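Local coordinates for protein glycosyltransferase (Streptomyces halstedii, PDB 3WAD) that belongs to the GT-B fold glycosyltransferases, built from two Rossmann-like domains that each carry a parallel beta sheet, at residues F195-S198 with L199-G202. Numbering follows the deposited sequence.
Sequences FTES and LVTG
The carbonyl oxygens of Thr196, Glu197 and Ser198 accept hydrogen bonds from the backbone N-H groups of Leu199 to Gly202, a local contact that forms the single-turn helix 198-201, which leads into strand 204-206 of the parallel sheet in the N-terminal domain of this GT-B fold. Leu199 N donates to Thr196 O (3.0 Å) and Val200 N to Glu197 O (3.0 Å), both i to i+3 bonds. A weaker bond from Thr201 N also reaches Glu197 O, and Gly202 N closes the turn on Ser198 O at 2.9 Å; Gly202 then leaves the helix with positive phi.

Side chains of the incoming loop fold back on this turn. With its ring swung anti to the backbone N (chi1 -177°), Phe195 meets Val200 CG2 edge-on, in the ring plane, 3.7 Å from CE1. Leu199 CD1 lies 3.7 Å from Phe195 CA, the leucine chain and the phenylalanine passing each other on opposite headings. Both Phe195 and Val200 also pack on helices 179-188 and 156-168. Glu197 bends at chi2 (64°), which carries its carboxylate over Val200, OE2 of Glu197 4.0 Å from Val200 CB, and toward helix 156-168, where Arg161 forms a salt bridge with OE1 and Asn165 a hydrogen bond with OE2. The same OE2 accepts from a water 2.6 Å away that also hydrogen-bonds to Thr201 OG1, 3.0 Å from its oxygen.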
loop_
_atom_site.group_PDB
_atom_site.type_symbol
_atom_site.label_atom_id
_atom_site.label_comp_id
_atom_site.label_asym_id
_atom_site.label_seq_id
_atom_site.Cartn_x
_atom_site.Cartn_y
_atom_site.Cartn_z
ATOM N N PHE B 195 -5.546 34.388 7.728
ATOM C CA PHE B 195 -5.650 33.626 9.007
ATOM C C PHE B 195 -7.071 33.320 9.471
ATOM O O PHE B 195 -7.860 34.248 9.660
ATOM C CB PHE B 195 -4.881 34.270 10.143
ATOM C CG PHE B 195 -4.930 33.454 11.395
ATOM C CD1 PHE B 195 -4.148 32.264 11.503
ATOM C CD2 PHE B 195 -5.826 33.795 12.443
ATOM C CE1 PHE B 195 -4.215 31.458 12.648
ATOM C CE2 PHE B 195 -5.892 32.995 13.627
ATOM C CZ PHE B 195 -5.096 31.826 13.723
ATOM N N THR B 196 -7.418 32.040 9.632
ATOM C CA THR B 196 -8.568 31.636 10.426
ATOM C C THR B 196 -8.008 30.669 11.452
ATOM O O THR B 196 -6.922 30.094 11.227
ATOM C CB THR B 196 -9.558 30.799 9.609
ATOM O OG1 THR B 196 -8.833 29.819 8.812
ATOM C CG2 THR B 196 -10.414 31.681 8.686
ATOM N N GLU B 197 -8.785 30.386 12.493
ATOM C CA GLU B 197 -8.378 29.445 13.512
ATOM C C GLU B 197 -8.300 28.016 12.926
ATOM O O GLU B 197 -7.580 27.149 13.393
ATOM C CB GLU B 197 -9.299 29.530 14.731
ATOM C CG GLU B 197 -8.945 28.585 15.908
ATOM C CD GLU B 197 -7.564 28.858 16.598
ATOM O OE1 GLU B 197 -6.972 29.933 16.384
ATOM O OE2 GLU B 197 -7.068 27.986 17.376
ATOM N N SER B 198 -9.041 27.790 11.862
ATOM C CA SER B 198 -9.045 26.491 11.259
ATOM C C SER B 198 -7.679 26.209 10.590
ATOM O O SER B 198 -7.353 25.065 10.338
ATOM C CB SER B 198 -10.209 26.413 10.278
ATOM O OG SER B 198 -9.840 27.250 9.213
ATOM N N LEU B 199 -6.838 27.227 10.382
ATOM C CA LEU B 199 -5.462 27.000 9.860
ATOM C C LEU B 199 -4.577 26.320 10.924
ATOM O O LEU B 199 -3.576 25.660 10.605
ATOM C CB LEU B 199 -4.763 28.322 9.439
ATOM C CG LEU B 199 -5.414 28.990 8.203
ATOM C CD1 LEU B 199 -4.653 30.213 7.907
ATOM C CD2 LEU B 199 -5.410 28.037 6.968
ATOM N N VAL B 200 -4.959 26.515 12.182
ATOM C CA VAL B 200 -4.177 25.985 13.278
ATOM C C VAL B 200 -4.489 24.550 13.537
ATOM O O VAL B 200 -3.570 23.731 13.751
ATOM C CB VAL B 200 -4.415 26.785 14.608
ATOM C CG1 VAL B 200 -3.742 26.022 15.736
ATOM C CG2 VAL B 200 -3.819 28.221 14.476
ATOM N N THR B 201 -5.792 24.221 13.539
ATOM C CA THR B 201 -6.174 22.887 13.930
ATOM C C THR B 201 -6.968 22.028 12.945
ATOM O O THR B 201 -7.283 20.855 13.278
ATOM C CB THR B 201 -6.883 22.932 15.267
ATOM O OG1 THR B 201 -7.914 23.907 15.178
ATOM C CG2 THR B 201 -5.833 23.287 16.479
ATOM N N GLY B 202 -7.228 22.563 11.744
ATOM C CA GLY B 202 -7.965 21.848 10.700
ATOM C C GLY B 202 -9.480 22.156 10.705
ATOM O O GLY B 202 -10.046 22.554 11.738
HETATM O O HOH W 1 -8.127 25.604 17.701
#